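Local atomic coordinates of regulatory Subunit of Protein Kinase A (cAMP-dependent) from Euglena gracilis (Euglena gracilis, PDB entry 6RSX), a protein that binds cyclic AMP in two cyclic nucleotide-binding domains and, as a regulatory subunit of protein kinase A, probably holds the catalytic subunit in check. Residues Gly203-Ile208 with Lys232-Glu237. Sequence-based numbering, arbitrary orientation.
Sequences GSFYII and KDFFGE. With CMP (adenosine-3',5'-cyclic-monophosphate), chain C.
Tyr206 and Phe235 form an antiparallel hydrogen-bonded pair at the edge of a four-stranded sheet, part of the beta-roll of the second cyclic nucleotide-binding domain. Tyr206 N reaches Phe235 O at 3.0 Å, and Phe235 N returns to Tyr206 O at 2.9 Å. Further along, Ile208 N donates to Asp233 O and Lys232 N to Ile208 O (2.7 Å), tying down the loop that leads into strand 234-235.

That short strand runs directly into the phosphate-binding cassette, the segment that holds the sugar-phosphate of cyclic AMP in this family. Gly236 N donates to the ribose O2' of the nucleotide, which in turn donates to Glu237 OE1 at 2.6 Å; Tyr284 OH bonds the other carboxylate oxygen, OE2. At the same turn a water donates to both Ser204 O and Gly236 O, bridging the two segments just past the last direct backbone pair. Gly236 has a positive phi (98°), which turns the chain out of the strand there.

Packing divides between the two faces of the sheet. Ile207 and Phe234 lie on one, where Phe205 swings its ring in beside them: with CG anti to the backbone N (chi1 173°), CZ meets Phe234 CB and CE1 meets Glu237 CB, while Leu277 of helix 274-280 touches both Phe205 and Phe234. On the other face the Tyr206 and Phe235 rings are almost parallel but slid apart, with little overlap. Instead, Tyr206 CB makes a CH-pi contact over the Phe235 ring, 3.6 Å from its centroid, and Ile208 CG1 meets that ring's edge 4.0 Å from Phe235 CE1.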
loop_
_atom_site.group_PDB
_atom_site.type_symbol
_atom_site.label_atom_id
_atom_site.label_comp_id
_atom_site.label_asym_id
_atom_site.label_seq_id
_atom_site.Cartn_x
_atom_site.Cartn_y
_atom_site.Cartn_z
ATOM N N GLY A 203 12.963 0.498 -9.619
ATOM C CA GLY A 203 11.836 -0.399 -9.632
ATOM C C GLY A 203 11.099 -0.378 -8.314
ATOM O O GLY A 203 9.876 -0.192 -8.286
ATOM N N SER A 204 11.823 -0.591 -7.216
ATOM C CA SER A 204 11.211 -0.703 -5.900
ATOM C C SER A 204 12.018 0.056 -4.855
ATOM O O SER A 204 13.196 0.409 -5.051
ATOM C CB SER A 204 11.063 -2.170 -5.479
ATOM O OG SER A 204 10.191 -2.843 -6.367
ATOM N N PHE A 205 11.347 0.286 -3.733
ATOM C CA PHE A 205 11.875 0.936 -2.543
ATOM C C PHE A 205 11.964 -0.117 -1.446
ATOM O O PHE A 205 11.041 -0.924 -1.276
ATOM C CB PHE A 205 10.938 2.085 -2.133
ATOM C CG PHE A 205 11.296 2.729 -0.836
ATOM C CD1 PHE A 205 12.453 3.489 -0.716
ATOM C CD2 PHE A 205 10.485 2.569 0.282
ATOM C CE1 PHE A 205 12.790 4.093 0.495
ATOM C CE2 PHE A 205 10.813 3.173 1.490
ATOM C CZ PHE A 205 11.951 3.944 1.603
ATOM N N TYR A 206 13.069 -0.123 -0.704
ATOM C CA TYR A 206 13.335 -1.210 0.231
ATOM C C TYR A 206 13.582 -0.680 1.629
ATOM O O TYR A 206 14.258 0.346 1.802
ATOM C CB TYR A 206 14.573 -2.007 -0.221
ATOM C CG TYR A 206 14.358 -2.684 -1.537
ATOM C CD1 TYR A 206 14.568 -1.983 -2.730
ATOM C CD2 TYR A 206 13.914 -4.016 -1.590
ATOM C CE1 TYR A 206 14.352 -2.628 -3.964
ATOM C CE2 TYR A 206 13.710 -4.648 -2.790
ATOM C CZ TYR A 206 13.933 -3.944 -3.969
ATOM O OH TYR A 206 13.720 -4.562 -5.170
ATOM N N ILE A 207 13.078 -1.409 2.627
ATOM C CA ILE A 207 13.417 -1.173 4.030
ATOM C C ILE A 207 14.023 -2.454 4.583
ATOM O O ILE A 207 13.439 -3.538 4.449
ATOM C CB ILE A 207 12.185 -0.752 4.868
ATOM C CG1 ILE A 207 11.439 0.409 4.220
ATOM C CG2 ILE A 207 12.614 -0.349 6.282
ATOM C CD1 ILE A 207 10.234 -0.054 3.418
ATOM N N ILE A 208 15.179 -2.333 5.233
ATOM C CA ILE A 208 15.857 -3.502 5.774
ATOM C C ILE A 208 15.245 -3.880 7.118
ATOM O O ILE A 208 15.146 -3.035 8.020
ATOM C CB ILE A 208 17.357 -3.218 5.928
ATOM C CG1 ILE A 208 17.909 -2.788 4.565
ATOM C CG2 ILE A 208 18.045 -4.451 6.512
ATOM C CD1 ILE A 208 19.279 -2.118 4.652
ATOM N N LYS A 232 16.421 -1.263 9.647
ATOM C CA LYS A 232 15.561 -0.091 9.653
ATOM C C LYS A 232 16.068 1.018 8.726
ATOM O O LYS A 232 15.377 2.027 8.582
ATOM C CB LYS A 232 15.322 0.467 11.075
ATOM C CG LYS A 232 14.741 -0.595 12.024
ATOM C CD LYS A 232 14.497 -0.078 13.442
ATOM C CE LYS A 232 13.544 -0.997 14.216
ATOM N NZ LYS A 232 13.784 -2.453 13.968
ATOM N N ASP A 233 17.249 0.876 8.093
ATOM C CA ASP A 233 17.612 1.759 6.988
ATOM C C ASP A 233 16.834 1.379 5.730
ATOM O O ASP A 233 16.219 0.316 5.643
ATOM C CB ASP A 233 19.116 1.693 6.679
ATOM C CG ASP A 233 19.973 2.202 7.823
ATOM O OD1 ASP A 233 19.504 3.079 8.578
ATOM O OD2 ASP A 233 21.119 1.703 7.960
ATOM N N PHE A 234 16.893 2.254 4.727
ATOM C CA PHE A 234 16.088 2.074 3.527
ATOM C C PHE A 234 16.906 2.530 2.333
ATOM O O PHE A 234 17.929 3.204 2.490
ATOM C CB PHE A 234 14.765 2.852 3.620
ATOM C CG PHE A 234 14.932 4.264 4.058
ATOM C CD1 PHE A 234 15.312 5.238 3.142
ATOM C CD2 PHE A 234 14.755 4.616 5.391
ATOM C CE1 PHE A 234 15.489 6.556 3.544
ATOM C CE2 PHE A 234 14.927 5.927 5.806
ATOM C CZ PHE A 234 15.292 6.899 4.879
ATOM N N PHE A 235 16.432 2.205 1.132
ATOM C CA PHE A 235 17.183 2.650 -0.058
ATOM C C PHE A 235 16.288 2.488 -1.277
ATOM O O PHE A 235 15.282 1.776 -1.243
ATOM C CB PHE A 235 18.474 1.835 -0.232
ATOM C CG PHE A 235 18.260 0.353 -0.361
ATOM C CD1 PHE A 235 18.212 -0.472 0.787
ATOM C CD2 PHE A 235 18.110 -0.247 -1.608
ATOM C CE1 PHE A 235 18.003 -1.866 0.691
ATOM C CE2 PHE A 235 17.933 -1.637 -1.720
ATOM C CZ PHE A 235 17.856 -2.451 -0.563
ATOM N N GLY A 236 16.664 3.151 -2.356
ATOM C CA GLY A 236 15.938 3.023 -3.601
ATOM C C GLY A 236 14.961 4.144 -3.837
ATOM O O GLY A 236 14.265 4.141 -4.861
ATOM N N GLU A 237 14.907 5.110 -2.926
ATOM C CA GLU A 237 13.916 6.175 -3.000
ATOM C C GLU A 237 14.232 7.220 -4.063
ATOM O O GLU A 237 13.307 7.827 -4.612
ATOM C CB GLU A 237 13.780 6.851 -1.634
ATOM C CG GLU A 237 14.855 7.927 -1.319
ATOM C CD GLU A 237 16.213 7.350 -0.916
ATOM O OE1 GLU A 237 16.329 6.116 -0.804
ATOM O OE2 GLU A 237 17.174 8.145 -0.716
HETATM P P CMP C . 18.633 5.160 -5.590
HETATM O O1P CMP C . 17.105 4.907 -6.119
HETATM O O2P CMP C . 19.437 6.135 -6.358
HETATM O "O5'" CMP C . 19.409 3.772 -5.715
HETATM C "C5'" CMP C . 20.593 3.562 -4.937
HETATM C "C4'" CMP C . 20.319 4.044 -3.537
HETATM O "O4'" CMP C . 21.434 3.995 -2.631
HETATM C "C3'" CMP C . 19.855 5.468 -3.382
HETATM O "O3'" CMP C . 18.595 5.716 -4.002
HETATM C "C2'" CMP C . 19.868 5.626 -1.870
HETATM O "O2'" CMP C . 18.662 5.047 -1.334
HETATM C "C1'" CMP C . 21.044 4.701 -1.473
HETATM N N9 CMP C . 22.185 5.404 -0.879
HETATM C C8 CMP C . 22.708 5.126 0.320
HETATM N N7 CMP C . 23.725 5.959 0.518
HETATM C C5 CMP C . 23.835 6.723 -0.582
HETATM C C6 CMP C . 24.724 7.725 -0.880
HETATM N N6 CMP C . 25.809 8.275 -0.120
HETATM N N1 CMP C . 24.638 8.371 -2.027
HETATM C C2 CMP C . 23.668 8.021 -2.914
HETATM N N3 CMP C . 22.766 7.025 -2.618
HETATM C C4 CMP C . 22.888 6.388 -1.452
HETATM O O HOH W 1 14.309 1.747 -7.117
#